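Local coordinates for conserved hypothetical protein TA1206 (Thermoplasma acidophilum, PDB 1QW2) that is of unknown function, belongs to the DUF1805 family, and assembles from several copies of a small mixed alpha/beta chain, at residues K39-C44 / D57-V62. Numbering follows the deposited sequence.
Sequences KGYAMC and DIAVRV
Tyr41 leans across onto the neighbouring strand, its ring lying over the methyl of Ala59. Ala59 CB sits 3.8 Å from the centroid of the Tyr41 ring, a CH-pi contact over the face, with Ile58 O on that same face. The ring gets there because CG stands between the backbone N and the carbonyl carbon (chi1 59°), which swings it toward strand 59-61. Tyr41 OH then donates to Asp57 OD2 at 2.6 Å, and the same hydroxyl is also hydrogen-bonded to Ser52 OG of helix 49-54. OD2 lies in the ring plane at the edge, while the carboxylate is turned 77° to the ring; OD2 is met on its anti side, with the hydroxyl 24° out of the carboxylate plane. Tyr46 OH of the second subunit is also hydrogen-bonded to OD2 and Asn29 N of that subunit to OD1, pinning the carboxylate at the subunit interface. On the other face of the sheet, Ala42 CB presses tightly on Val60 CG2 at 3.3 Å, with Leu94 of helix 94-97 packed against both. Four backbone hydrogen bonds join 41-43 to 58-62. Parallel neighbours linked through helix 49-54, these strands form a beta-alpha-beta unit within the mixed sheet.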
ATOM      1  N   LYS A  39     -18.867   3.220  -6.223  1.00 17.75           N
ATOM      2  CA  LYS A  39     -20.175   2.635  -5.937  1.00 18.67           C
ATOM      3  C   LYS A  39     -20.164   1.159  -5.545  1.00 16.58           C
ATOM      4  O   LYS A  39     -21.052   0.696  -4.829  1.00 16.20           O
ATOM      5  CB  LYS A  39     -21.097   2.817  -7.146  1.00 19.73           C
ATOM      6  CG  LYS A  39     -21.280   4.263  -7.574  1.00 23.92           C
ATOM      7  CD  LYS A  39     -22.188   4.359  -8.785  1.00 27.42           C
ATOM      8  CE  LYS A  39     -22.294   5.790  -9.284  1.00 29.92           C
ATOM      9  NZ  LYS A  39     -23.203   5.902 -10.458  1.00 32.79           N
ATOM     10  N   GLY A  40     -19.172   0.417  -6.024  1.00 14.49           N
ATOM     11  CA  GLY A  40     -19.110  -0.999  -5.706  1.00 12.08           C
ATOM     12  C   GLY A  40     -17.749  -1.593  -6.006  1.00 10.99           C
ATOM     13  O   GLY A  40     -16.810  -0.874  -6.343  1.00 11.16           O
ATOM     14  N   TYR A  41     -17.645  -2.912  -5.902  1.00 10.36           N
ATOM     15  CA  TYR A  41     -16.376  -3.578  -6.140  1.00  9.88           C
ATOM     16  C   TYR A  41     -16.526  -4.968  -6.743  1.00  9.65           C
ATOM     17  O   TYR A  41     -17.611  -5.561  -6.733  1.00  8.99           O
ATOM     18  CB  TYR A  41     -15.613  -3.678  -4.812  1.00 10.46           C
ATOM     19  CG  TYR A  41     -16.379  -4.440  -3.747  1.00  8.29           C
ATOM     20  CD1 TYR A  41     -16.293  -5.829  -3.650  1.00  7.36           C
ATOM     21  CD2 TYR A  41     -17.241  -3.773  -2.873  1.00  8.86           C
ATOM     22  CE1 TYR A  41     -17.050  -6.536  -2.710  1.00  9.19           C
ATOM     23  CE2 TYR A  41     -18.000  -4.471  -1.932  1.00  7.76           C
ATOM     24  CZ  TYR A  41     -17.900  -5.850  -1.857  1.00  8.44           C
ATOM     25  OH  TYR A  41     -18.644  -6.543  -0.936  1.00  9.55           O
ATOM     26  N   ALA A  42     -15.421  -5.463  -7.293  1.00  8.87           N
ATOM     27  CA  ALA A  42     -15.347  -6.801  -7.867  1.00  8.45           C
ATOM     28  C   ALA A  42     -14.193  -7.459  -7.127  1.00  7.86           C
ATOM     29  O   ALA A  42     -13.156  -6.834  -6.911  1.00  9.12           O
ATOM     30  CB  ALA A  42     -15.035  -6.737  -9.353  1.00  9.76           C
HETATM   31  N   MSE A  43     -14.364  -8.710  -6.725  1.00  7.97           N
HETATM   32  CA  MSE A  43     -13.301  -9.394  -6.008  1.00  7.94           C
HETATM   33  C   MSE A  43     -13.189 -10.840  -6.467  1.00  8.76           C
HETATM   34  O   MSE A  43     -14.139 -11.403  -7.017  1.00  8.97           O
HETATM   35  CB  MSE A  43     -13.552  -9.330  -4.494  1.00  9.26           C
HETATM   36  CG  MSE A  43     -12.415  -9.868  -3.641  1.00 10.01           C
HETATM   37 SE   MSE A  43     -12.684  -9.466  -1.753  1.00 19.29          SE
HETATM   38  CE  MSE A  43     -11.973 -11.076  -1.005  1.00 22.62           C
ATOM     39  N   CYS A  44     -12.012 -11.414  -6.246  1.00 10.07           N
ATOM     40  CA  CYS A  44     -11.716 -12.795  -6.605  1.00  8.98           C
ATOM     41  C   CYS A  44     -12.534 -13.771  -5.762  1.00  9.69           C
ATOM     42  O   CYS A  44     -13.371 -13.365  -4.956  1.00  8.71           O
ATOM     43  CB  CYS A  44     -10.225 -13.073  -6.402  1.00 11.87           C
ATOM     44  SG  CYS A  44      -9.704 -12.951  -4.673  1.00 13.70           S
ATOM     45  N   ASP A  57     -23.983  -4.324  -0.250  1.00 11.87           N
ATOM     46  CA  ASP A  57     -22.999  -3.851  -1.217  1.00 11.10           C
ATOM     47  C   ASP A  57     -23.389  -4.117  -2.662  1.00  9.95           C
ATOM     48  O   ASP A  57     -24.191  -5.004  -2.950  1.00 11.41           O
ATOM     49  CB  ASP A  57     -21.649  -4.559  -1.038  1.00 10.20           C
ATOM     50  CG  ASP A  57     -20.959  -4.220   0.257  1.00 11.47           C
ATOM     51  OD1 ASP A  57     -21.261  -3.169   0.849  1.00 12.57           O
ATOM     52  OD2 ASP A  57     -20.083  -5.016   0.666  1.00 10.45           O
ATOM     53  N   ILE A  58     -22.808  -3.331  -3.562  1.00  9.90           N
ATOM     54  CA  ILE A  58     -22.964  -3.554  -4.988  1.00 10.05           C
ATOM     55  C   ILE A  58     -21.650  -4.307  -5.194  1.00 10.28           C
ATOM     56  O   ILE A  58     -20.568  -3.708  -5.169  1.00 10.83           O
ATOM     57  CB  ILE A  58     -22.942  -2.244  -5.805  1.00 11.93           C
ATOM     58  CG1 ILE A  58     -24.269  -1.503  -5.641  1.00 12.45           C
ATOM     59  CG2 ILE A  58     -22.678  -2.559  -7.279  1.00 10.44           C
ATOM     60  CD1 ILE A  58     -24.340  -0.189  -6.405  1.00 14.74           C
ATOM     61  N   ALA A  59     -21.734  -5.618  -5.368  1.00  9.76           N
ATOM     62  CA  ALA A  59     -20.528  -6.418  -5.515  1.00 10.47           C
ATOM     63  C   ALA A  59     -20.644  -7.557  -6.505  1.00  9.43           C
ATOM     64  O   ALA A  59     -21.721  -8.109  -6.717  1.00  9.39           O
ATOM     65  CB  ALA A  59     -20.133  -6.979  -4.158  1.00 10.86           C
ATOM     66  N   VAL A  60     -19.516  -7.900  -7.116  1.00  9.91           N
ATOM     67  CA  VAL A  60     -19.466  -9.021  -8.040  1.00  9.33           C
ATOM     68  C   VAL A  60     -18.270  -9.888  -7.667  1.00  8.13           C
ATOM     69  O   VAL A  60     -17.229  -9.393  -7.216  1.00  9.84           O
ATOM     70  CB  VAL A  60     -19.350  -8.570  -9.517  1.00 12.29           C
ATOM     71  CG1 VAL A  60     -20.653  -7.917  -9.964  1.00 11.11           C
ATOM     72  CG2 VAL A  60     -18.195  -7.620  -9.681  1.00 13.38           C
ATOM     73  N   ARG A  61     -18.436 -11.190  -7.844  1.00  9.51           N
ATOM     74  CA  ARG A  61     -17.396 -12.151  -7.525  1.00  9.65           C
ATOM     75  C   ARG A  61     -16.984 -12.859  -8.809  1.00 10.04           C
ATOM     76  O   ARG A  61     -17.841 -13.283  -9.586  1.00 11.18           O
ATOM     77  CB  ARG A  61     -17.946 -13.156  -6.507  1.00  9.69           C
ATOM     78  CG  ARG A  61     -16.988 -14.258  -6.085  1.00 10.25           C
ATOM     79  CD  ARG A  61     -17.540 -15.014  -4.879  1.00 12.03           C
ATOM     80  NE  ARG A  61     -16.694 -16.145  -4.512  1.00 13.99           N
ATOM     81  CZ  ARG A  61     -16.866 -17.385  -4.956  1.00 14.20           C
ATOM     82  NH1 ARG A  61     -17.870 -17.663  -5.780  1.00 14.64           N
ATOM     83  NH2 ARG A  61     -16.020 -18.342  -4.599  1.00 14.65           N
ATOM     84  N   VAL A  62     -15.679 -12.940  -9.050  1.00  9.90           N
ATOM     85  CA  VAL A  62     -15.150 -13.630 -10.228  1.00 12.23           C
ATOM     86  C   VAL A  62     -14.199 -14.695  -9.699  1.00 14.00           C
ATOM     87  O   VAL A  62     -13.735 -14.603  -8.561  1.00 13.45           O
ATOM     88  CB  VAL A  62     -14.386 -12.670 -11.180  1.00 10.21           C
ATOM     89  CG1 VAL A  62     -15.354 -11.667 -11.785  1.00 12.46           C
ATOM     90  CG2 VAL A  62     -13.275 -11.952 -10.435  1.00 11.57           C
TER
HETATM   91  O   HOH W   1     -21.376  -0.980  -2.439  1.00 23.06           O